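Local coordinates for protein Alpha/beta hydrolase (Streptomyces albidoflavus, PDB 6KSU) that probably catalyses peptide macrolactamization as a penicillin-binding-protein-like cyclase, coupling residues of opposite chirality to close non-ribosomal peptide rings, at residues Leu415-Glu418 against Ser419-Asp422; Ser141-Tyr144 against Asp145-Arg148; Gly355-Leu358 against Trp359-Leu362. All coordinates share one frame; numbering follows the deposited sequence.

Contact 1. Residues Leu415-Glu418 against Ser419-Asp422; sequences LTRE and SYSD
Arg417 leaves the backbone with CG anti to its own N (chi1 176°) and stays extended as far as NE, while Tyr420 sets its CG beside the backbone N with chi1 near -75°. The two side chains therefore run out of the hairpin alongside each other, pointing the same way, and the guanidinium comes to rest over one face of the phenol ring. The planes are 19° apart. Arg417 CZ sits 3.6 Å from the centroid of the Tyr420 ring, a cation-pi stack, and NH1 of Arg417 lies toward the rim, 3.2 Å from Tyr420 CE1. Nearer the backbone, Arg417 CD adds a CH-pi contact to the same face. NH1 also hydrogen-bonds Tyr423 OH, which helps fix the rotation of the group over the ring.

At the backbone end of the stack the chain reverses. Tyr420 N donates to Arg417 O at 2.9 Å in a nearly straight bond, closing the type I turn with Glu418 and Ser419 at its corners. A water also links this same pair: it accepts from Arg417 N at 2.7 Å and donates to Tyr420 O at 2.6 Å. Beyond it, Thr416 turns its CG2 methyl to Asp422 OD1, 3.4 Å away, the two side chains side by side, and Asp422 CA makes a CA-H...O contact with Leu415 O at 3.5 Å. Leu415 itself packs on Leu403 and Val405 of the preceding strand.

This is a beta hairpin closed by a type I turn from Arg417 to Tyr420, joining strands 413-417 and 420-427 of the closed antiparallel barrel.

Contact 2. Residues Ser141-Tyr144 against Asp145-Arg148; sequences SIEY and DEMR
Tyr144 O is the polar atom held here: Met147 N donates to it at 3.2 Å, and Ser250 OG from a neighbouring loop adds a weak hydrogen bond. The bond from Met147 closes a type I turn whose corners are Asp145 and Glu146.

The Tyr144 ring tucks against the returning arm of that turn. With CG anti to the backbone N (chi1 -160°), CG lies beside the carbonyl carbon, which turns the ring toward Glu146 and Met147, and Met147 N sits over one face, toward the rim. Met147 CB touches Tyr144 CD2 at 3.4 Å, the two side chains crossing at about a right angle, and Glu146 CB reaches Tyr144 CE1 at 3.6 Å. The extended thioether of the buried Met147 leads away to pack on Tyr152, Arg154 and Leu249.

On the outer side three acids gather. Glu143 bends back at chi2, and its OE1 lies 2.7 Å from both Glu146 OE1 and Glu146 OE2, the carboxylates nearly perpendicular. At that spacing one of the two acids probably carries a proton. Glu143 OE2 is modelled so near Asp145 N that the detail there is doubtful.

The arrangement is a type I beta turn on the protein surface, set in the connection between helices 128-132 and 153-160 of the beta-lactamase-like part of the chain.

Contact 3. Residues Gly355-Leu358 against Trp359-Leu362; sequences GPKL and WEAL
Ala361 N donates to Lys357 O at 2.8 Å, almost straight at 172°, and the same four-residue step is repeated on each side of it. Trp359 N reaches Gly355 O at 2.8 Å, Glu360 N reaches Pro356 O at 3.0 Å, and Leu362 N reaches Leu358 O at 2.8 Å. Four successive bonds thus satisfy the carbonyls of this first turn.

On the outward side Lys357 and Glu360 form a salt bridge, NZ to OE2 at 3.3 Å. The lysine gets there by folding its chain at chi2 (48°) and again at chi3, while Glu360 stays extended. Their side chains meet at a slant, and Lys357 NZ approaches Glu360 CD, 3.1 Å away, more closely than either carboxylate oxygen. The ammonium is therefore not end-on to an oxygen. Lys357 CE also passes Ala361 CB at 4.0 Å, so the lysine's aliphatic part lies along the helix surface.

The buried side is largely apolar. Leu358, Ala361 and Leu362 all meet Leu38 of helix 23-41, and the two leucines also touch Leu348 of strand 344-350. Trp359 carries its indole away over the sheet, onto Leu346 and Leu348 and across to Asn335 and Arg337 of strand 332-339.

This is the amino-terminal part of an alpha helix packed on an antiparallel sheet beside the N-terminal helix, as in the alpha/beta domain of serine beta-lactamases and penicillin-binding proteins.

Overall arrangement
From the N terminus the chain reaches contact 2 first, then contact 3, then contact 1; they follow in series, and none nests within or crosses another. Contact 2 closes a tight turn in the helical region between helices 128-132 and 153-160. Contact 3 closes no loop, being successive turns of helix 355-365, which joins helix 23-41 to the seven-stranded sheet. Both lie in the beta-lactamase-like part of the chain, on opposite sides of the chain's centre, their own centres about 32 Å apart. Contact 1 closes a hairpin in the separate eight-stranded barrel, with its centre about 27 Å from that of contact 2 and about 29 Å from that of contact 3.

Contact 1. Residues Leu415-Glu418 against Ser419-Asp422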
ATOM      1  N   LEU A 415     -26.397  -0.605  -7.842  1.00 26.03           N
ATOM      2  CA  LEU A 415     -25.499  -0.134  -6.802  1.00 24.23           C
ATOM      3  C   LEU A 415     -25.522   1.388  -6.826  1.00 24.64           C
ATOM      4  O   LEU A 415     -25.244   1.994  -7.862  1.00 21.83           O
ATOM      5  CB  LEU A 415     -24.094  -0.677  -7.044  1.00 26.30           C
ATOM      6  CG  LEU A 415     -23.132  -0.785  -5.870  1.00 30.81           C
ATOM      7  CD1 LEU A 415     -23.490  -1.985  -5.071  1.00 24.28           C
ATOM      8  CD2 LEU A 415     -21.705  -0.894  -6.390  1.00 23.74           C
ATOM      9  N   THR A 416     -25.874   2.004  -5.704  1.00 26.23           N
ATOM     10  CA  THR A 416     -25.959   3.454  -5.642  1.00 27.12           C
ATOM     11  C   THR A 416     -24.875   3.992  -4.713  1.00 27.76           C
ATOM     12  O   THR A 416     -24.362   3.294  -3.830  1.00 22.55           O
ATOM     13  CB  THR A 416     -27.342   3.927  -5.178  1.00 27.86           C
ATOM     14  OG1 THR A 416     -27.571   3.475  -3.845  1.00 28.48           O
ATOM     15  CG2 THR A 416     -28.454   3.358  -6.079  1.00 28.03           C
ATOM     16  N   ARG A 417     -24.537   5.259  -4.933  1.00 30.40           N
ATOM     17  CA  ARG A 417     -23.326   5.851  -4.384  1.00 29.37           C
ATOM     18  C   ARG A 417     -23.471   7.368  -4.438  1.00 32.35           C
ATOM     19  O   ARG A 417     -23.765   7.919  -5.506  1.00 34.04           O
ATOM     20  CB  ARG A 417     -22.122   5.356  -5.181  1.00 31.68           C
ATOM     21  CG  ARG A 417     -20.792   5.956  -4.806  1.00 29.63           C
ATOM     22  CD  ARG A 417     -19.696   5.227  -5.580  1.00 35.15           C
ATOM     23  NE  ARG A 417     -18.383   5.759  -5.257  1.00 35.19           N
ATOM     24  CZ  ARG A 417     -17.351   5.777  -6.098  1.00 37.01           C
ATOM     25  NH1 ARG A 417     -17.471   5.276  -7.320  1.00 33.60           N
ATOM     26  NH2 ARG A 417     -16.194   6.291  -5.707  1.00 34.92           N
ATOM     27  N   GLU A 418     -23.221   8.030  -3.300  1.00 33.14           N
ATOM     28  CA  GLU A 418     -23.730   9.374  -3.007  1.00 35.49           C
ATOM     29  C   GLU A 418     -23.747  10.372  -4.174  1.00 44.84           C
ATOM     30  O   GLU A 418     -24.769  11.024  -4.424  1.00 57.76           O
ATOM     31  CB  GLU A 418     -22.947   9.973  -1.837  1.00 38.53           C
ATOM     32  CG  GLU A 418     -23.414  11.378  -1.453  1.00 45.84           C
ATOM     33  CD  GLU A 418     -23.613  11.558   0.038  1.00 60.63           C
ATOM     34  OE1 GLU A 418     -23.742  12.721   0.488  1.00 60.89           O
ATOM     35  OE2 GLU A 418     -23.652  10.538   0.760  1.00 70.21           O
ATOM     36  N   SER A 419     -22.642  10.551  -4.883  1.00 35.62           N
ATOM     37  CA  SER A 419     -22.648  11.568  -5.931  1.00 38.18           C
ATOM     38  C   SER A 419     -22.388  10.976  -7.304  1.00 41.94           C
ATOM     39  O   SER A 419     -21.980  11.701  -8.214  1.00 42.17           O
ATOM     40  CB  SER A 419     -21.623  12.663  -5.631  1.00 41.68           C
ATOM     41  OG  SER A 419     -21.756  13.112  -4.287  1.00 52.46           O
ATOM     42  N   TYR A 420     -22.604   9.674  -7.474  1.00 39.23           N
ATOM     43  CA  TYR A 420     -22.348   9.005  -8.739  1.00 36.76           C
ATOM     44  C   TYR A 420     -23.650   8.508  -9.335  1.00 38.80           C
ATOM     45  O   TYR A 420     -24.618   8.239  -8.615  1.00 34.11           O
ATOM     46  CB  TYR A 420     -21.406   7.807  -8.584  1.00 34.92           C
ATOM     47  CG  TYR A 420     -19.961   8.152  -8.377  1.00 35.71           C
ATOM     48  CD1 TYR A 420     -18.982   7.656  -9.225  1.00 34.43           C
ATOM     49  CD2 TYR A 420     -19.568   8.958  -7.324  1.00 37.84           C
ATOM     50  CE1 TYR A 420     -17.645   7.966  -9.029  1.00 37.57           C
ATOM     51  CE2 TYR A 420     -18.243   9.272  -7.121  1.00 41.34           C
ATOM     52  CZ  TYR A 420     -17.284   8.774  -7.976  1.00 40.23           C
ATOM     53  OH  TYR A 420     -15.961   9.091  -7.765  1.00 45.02           O
ATOM     54  N   SER A 421     -23.643   8.366 -10.661  1.00 33.99           N
ATOM     55  CA  SER A 421     -24.672   7.601 -11.348  1.00 33.64           C
ATOM     56  C   SER A 421     -24.800   6.195 -10.749  1.00 30.97           C
ATOM     57  O   SER A 421     -23.836   5.609 -10.239  1.00 29.17           O
ATOM     58  CB  SER A 421     -24.348   7.522 -12.841  1.00 32.49           C
ATOM     59  OG  SER A 421     -24.500   8.786 -13.476  1.00 36.36           O
ATOM     60  N   ASP A 422     -26.017   5.668 -10.781  1.00 27.58           N
ATOM     61  CA  ASP A 422     -26.255   4.299 -10.355  1.00 29.19           C
ATOM     62  C   ASP A 422     -25.459   3.332 -11.226  1.00 26.70           C
ATOM     63  O   ASP A 422     -25.279   3.556 -12.423  1.00 29.58           O
ATOM     64  CB  ASP A 422     -27.748   3.967 -10.442  1.00 27.03           C
ATOM     65  CG  ASP A 422     -28.581   4.740  -9.450  1.00 26.91           C
ATOM     66  OD1 ASP A 422     -28.024   5.506  -8.639  1.00 25.22           O
ATOM     67  OD2 ASP A 422     -29.815   4.562  -9.466  1.00 37.97           O
TER
HETATM   68  O   HOH W   1     -25.411   6.166  -7.302  1.00 29.12           O

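Contact 2. Residues Ser141-Tyr144 against Asp145-Arg148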
ATOM      1  N   SER A 141     -10.428   4.685   7.037  1.00 25.80           N
ATOM      2  CA  SER A 141     -10.103   6.062   7.389  1.00 27.13           C
ATOM      3  C   SER A 141     -10.982   6.551   8.526  1.00 35.46           C
ATOM      4  O   SER A 141     -12.198   6.339   8.515  1.00 38.11           O
ATOM      5  CB  SER A 141     -10.289   6.991   6.189  1.00 27.18           C
ATOM      6  OG  SER A 141      -9.693   6.420   5.041  1.00 38.78           O
ATOM      7  N   ILE A 142     -10.356   7.238   9.486  1.00 43.04           N
ATOM      8  CA  ILE A 142     -11.020   7.849  10.634  1.00 47.58           C
ATOM      9  C   ILE A 142     -10.501   9.276  10.783  1.00 55.48           C
ATOM     10  O   ILE A 142      -9.285   9.488  10.847  1.00 54.68           O
ATOM     11  CB  ILE A 142     -10.760   7.055  11.931  1.00 46.65           C
ATOM     12  CG1 ILE A 142     -11.620   5.801  11.984  1.00 45.57           C
ATOM     13  CG2 ILE A 142     -11.028   7.905  13.154  1.00 51.68           C
ATOM     14  CD1 ILE A 142     -11.345   4.952  13.202  1.00 44.03           C
ATOM     15  N   GLU A 143     -11.417  10.251  10.841  1.00 55.43           N
ATOM     16  CA  GLU A 143     -11.057  11.640  11.120  1.00 53.39           C
ATOM     17  C   GLU A 143     -10.250  11.747  12.404  1.00 55.02           C
ATOM     18  O   GLU A 143     -10.771  11.496  13.495  1.00 56.90           O
ATOM     19  CB  GLU A 143     -12.306  12.522  11.232  1.00 55.36           C
ATOM     20  CG  GLU A 143     -12.074  14.056  11.288  1.00 62.26           C
ATOM     21  CD  GLU A 143     -11.552  14.600  12.642  1.00 65.10           C
ATOM     22  OE1 GLU A 143     -12.366  14.917  13.550  1.00 60.57           O
ATOM     23  OE2 GLU A 143     -10.320  14.775  12.773  1.00 62.86           O
ATOM     24  N   TYR A 144      -8.981  12.110  12.292  1.00 49.84           N
ATOM     25  CA  TYR A 144      -8.257  12.600  13.449  1.00 51.60           C
ATOM     26  C   TYR A 144      -7.338  13.732  13.018  1.00 53.29           C
ATOM     27  O   TYR A 144      -6.141  13.746  13.306  1.00 51.25           O
ATOM     28  CB  TYR A 144      -7.492  11.505  14.183  1.00 46.22           C
ATOM     29  CG  TYR A 144      -7.196  11.956  15.585  1.00 47.42           C
ATOM     30  CD1 TYR A 144      -8.217  12.423  16.397  1.00 49.50           C
ATOM     31  CD2 TYR A 144      -5.898  11.993  16.073  1.00 43.74           C
ATOM     32  CE1 TYR A 144      -7.965  12.881  17.674  1.00 51.77           C
ATOM     33  CE2 TYR A 144      -5.635  12.445  17.357  1.00 47.60           C
ATOM     34  CZ  TYR A 144      -6.678  12.889  18.153  1.00 48.37           C
ATOM     35  OH  TYR A 144      -6.432  13.350  19.428  1.00 52.03           O
ATOM     36  N   ASP A 145      -7.912  14.716  12.326  1.00 53.82           N
ATOM     37  CA  ASP A 145      -7.209  15.961  12.054  1.00 54.70           C
ATOM     38  C   ASP A 145      -6.953  16.757  13.319  1.00 54.91           C
ATOM     39  O   ASP A 145      -6.338  17.829  13.263  1.00 57.37           O
ATOM     40  CB  ASP A 145      -8.002  16.782  11.042  1.00 60.15           C
ATOM     41  CG  ASP A 145      -8.090  16.097   9.693  1.00 61.38           C
ATOM     42  OD1 ASP A 145      -7.092  15.453   9.295  1.00 59.32           O
ATOM     43  OD2 ASP A 145      -9.148  16.197   9.037  1.00 67.17           O
ATOM     44  N   GLU A 146      -7.390  16.227  14.454  1.00 53.44           N
ATOM     45  CA  GLU A 146      -7.187  16.809  15.764  1.00 49.41           C
ATOM     46  C   GLU A 146      -5.818  16.457  16.369  1.00 52.15           C
ATOM     47  O   GLU A 146      -5.478  16.987  17.433  1.00 51.96           O
ATOM     48  CB  GLU A 146      -8.362  16.359  16.654  1.00 54.01           C
ATOM     49  CG  GLU A 146      -9.693  17.154  16.408  1.00 51.08           C
ATOM     50  CD  GLU A 146     -10.845  16.376  15.718  1.00 65.05           C
ATOM     51  OE1 GLU A 146     -10.962  15.143  15.878  1.00 67.14           O
ATOM     52  OE2 GLU A 146     -11.674  17.015  15.023  1.00 65.06           O
ATOM     53  N   MET A 147      -5.007  15.625  15.699  1.00 48.82           N
ATOM     54  CA  MET A 147      -3.681  15.248  16.191  1.00 43.96           C
ATOM     55  C   MET A 147      -2.655  16.330  15.896  1.00 47.36           C
ATOM     56  O   MET A 147      -2.554  16.807  14.760  1.00 44.74           O
ATOM     57  CB  MET A 147      -3.207  13.940  15.548  1.00 39.09           C
ATOM     58  CG  MET A 147      -1.766  13.529  15.916  1.00 40.09           C
ATOM     59  SD  MET A 147      -1.313  11.850  15.381  1.00 34.72           S
ATOM     60  CE  MET A 147       0.464  11.831  15.677  1.00 30.71           C
ATOM     61  N   ARG A 148      -1.846  16.663  16.885  1.00 48.10           N
ATOM     62  CA  ARG A 148      -0.879  17.722  16.618  1.00 51.95           C
ATOM     63  C   ARG A 148       0.558  17.355  16.957  1.00 49.87           C
ATOM     64  O   ARG A 148       1.467  17.755  16.231  1.00 53.91           O
ATOM     65  CB  ARG A 148      -1.276  18.991  17.373  1.00 56.02           C
ATOM     66  CG  ARG A 148      -1.850  20.064  16.464  1.00 62.91           C
ATOM     67  CD  ARG A 148      -2.638  21.097  17.243  1.00 62.50           C
ATOM     68  NE  ARG A 148      -3.550  21.838  16.378  1.00 70.21           N
ATOM     69  CZ  ARG A 148      -4.852  21.596  16.283  1.00 72.27           C
ATOM     70  NH1 ARG A 148      -5.404  20.626  17.004  1.00 69.29           N
ATOM     71  NH2 ARG A 148      -5.603  22.325  15.465  1.00 76.18           N
TER

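Contact 3. Residues Gly355-Leu358 against Trp359-Leu362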
ATOM      1  N   GLY A 355       2.784   8.434 -13.082  1.00 26.13           N
ATOM      2  CA  GLY A 355       3.493   7.364 -12.405  1.00 24.82           C
ATOM      3  C   GLY A 355       2.877   5.984 -12.535  1.00 25.84           C
ATOM      4  O   GLY A 355       3.560   5.017 -12.898  1.00 25.97           O
ATOM      5  N   PRO A 356       1.577   5.855 -12.233  1.00 27.56           N
ATOM      6  CA  PRO A 356       0.935   4.534 -12.362  1.00 25.06           C
ATOM      7  C   PRO A 356       1.016   3.927 -13.748  1.00 28.99           C
ATOM      8  O   PRO A 356       1.259   2.719 -13.854  1.00 27.04           O
ATOM      9  CB  PRO A 356      -0.513   4.822 -11.954  1.00 27.44           C
ATOM     10  CG  PRO A 356      -0.359   5.905 -10.954  1.00 28.55           C
ATOM     11  CD  PRO A 356       0.693   6.803 -11.538  1.00 26.75           C
ATOM     12  N   LYS A 357       0.835   4.708 -14.817  1.00 23.67           N
ATOM     13  CA  LYS A 357       0.939   4.102 -16.138  1.00 25.17           C
ATOM     14  C   LYS A 357       2.386   3.775 -16.478  1.00 28.47           C
ATOM     15  O   LYS A 357       2.648   2.786 -17.168  1.00 33.21           O
ATOM     16  CB  LYS A 357       0.289   5.014 -17.190  1.00 31.38           C
ATOM     17  CG  LYS A 357       0.215   4.426 -18.597  1.00 38.64           C
ATOM     18  CD  LYS A 357      -0.325   2.982 -18.645  1.00 44.95           C
ATOM     19  CE  LYS A 357       0.610   2.093 -19.512  1.00 45.37           C
ATOM     20  NZ  LYS A 357       0.438   0.608 -19.426  1.00 51.68           N
ATOM     21  N   LEU A 358       3.337   4.554 -15.960  1.00 28.95           N
ATOM     22  CA  LEU A 358       4.747   4.197 -16.102  1.00 34.54           C
ATOM     23  C   LEU A 358       5.055   2.882 -15.394  1.00 26.34           C
ATOM     24  O   LEU A 358       5.813   2.042 -15.906  1.00 26.23           O
ATOM     25  CB  LEU A 358       5.639   5.320 -15.553  1.00 25.35           C
ATOM     26  CG  LEU A 358       7.136   5.033 -15.622  1.00 20.22           C
ATOM     27  CD1 LEU A 358       7.653   5.240 -17.018  1.00 27.69           C
ATOM     28  CD2 LEU A 358       7.939   5.899 -14.664  1.00 24.39           C
ATOM     29  N   TRP A 359       4.496   2.686 -14.203  1.00 23.46           N
ATOM     30  CA  TRP A 359       4.696   1.404 -13.533  1.00 25.97           C
ATOM     31  C   TRP A 359       4.128   0.265 -14.370  1.00 27.44           C
ATOM     32  O   TRP A 359       4.796  -0.753 -14.590  1.00 22.28           O
ATOM     33  CB  TRP A 359       4.065   1.412 -12.144  1.00 24.10           C
ATOM     34  CG  TRP A 359       4.154   0.065 -11.453  1.00 23.21           C
ATOM     35  CD1 TRP A 359       3.111  -0.740 -11.069  1.00 24.42           C
ATOM     36  CD2 TRP A 359       5.350  -0.626 -11.072  1.00 25.15           C
ATOM     37  NE1 TRP A 359       3.587  -1.884 -10.473  1.00 23.10           N
ATOM     38  CE2 TRP A 359       4.958  -1.834 -10.455  1.00 26.50           C
ATOM     39  CE3 TRP A 359       6.716  -0.333 -11.178  1.00 24.73           C
ATOM     40  CZ2 TRP A 359       5.878  -2.744  -9.954  1.00 22.20           C
ATOM     41  CZ3 TRP A 359       7.626  -1.235 -10.682  1.00 24.29           C
ATOM     42  CH2 TRP A 359       7.201  -2.436 -10.077  1.00 25.45           C
ATOM     43  N   GLU A 360       2.896   0.437 -14.866  1.00 28.12           N
ATOM     44  CA  GLU A 360       2.256  -0.604 -15.671  1.00 30.88           C
ATOM     45  C   GLU A 360       3.079  -0.919 -16.920  1.00 28.54           C
ATOM     46  O   GLU A 360       3.395  -2.084 -17.192  1.00 32.14           O
ATOM     47  CB  GLU A 360       0.832  -0.172 -16.025  1.00 33.00           C
ATOM     48  CG  GLU A 360       0.037  -1.169 -16.844  1.00 40.11           C
ATOM     49  CD  GLU A 360      -1.356  -0.650 -17.224  1.00 50.78           C
ATOM     50  OE1 GLU A 360      -1.829   0.340 -16.617  1.00 51.79           O
ATOM     51  OE2 GLU A 360      -1.970  -1.234 -18.144  1.00 55.62           O
ATOM     52  N   ALA A 361       3.475   0.114 -17.666  1.00 23.89           N
ATOM     53  CA  ALA A 361       4.286  -0.100 -18.861  1.00 28.31           C
ATOM     54  C   ALA A 361       5.635  -0.729 -18.523  1.00 30.15           C
ATOM     55  O   ALA A 361       6.147  -1.561 -19.281  1.00 32.07           O
ATOM     56  CB  ALA A 361       4.476   1.228 -19.598  1.00 29.30           C
ATOM     57  N   LEU A 362       6.218  -0.348 -17.385  1.00 27.90           N
ATOM     58  CA  LEU A 362       7.445  -0.984 -16.917  1.00 30.13           C
ATOM     59  C   LEU A 362       7.231  -2.472 -16.645  1.00 32.71           C
ATOM     60  O   LEU A 362       8.076  -3.306 -16.981  1.00 33.37           O
ATOM     61  CB  LEU A 362       7.936  -0.263 -15.658  1.00 30.36           C
ATOM     62  CG  LEU A 362       9.406   0.115 -15.442  1.00 35.24           C
ATOM     63  CD1 LEU A 362      10.085   0.500 -16.744  1.00 28.55           C
ATOM     64  CD2 LEU A 362       9.439   1.276 -14.477  1.00 30.11           C
TER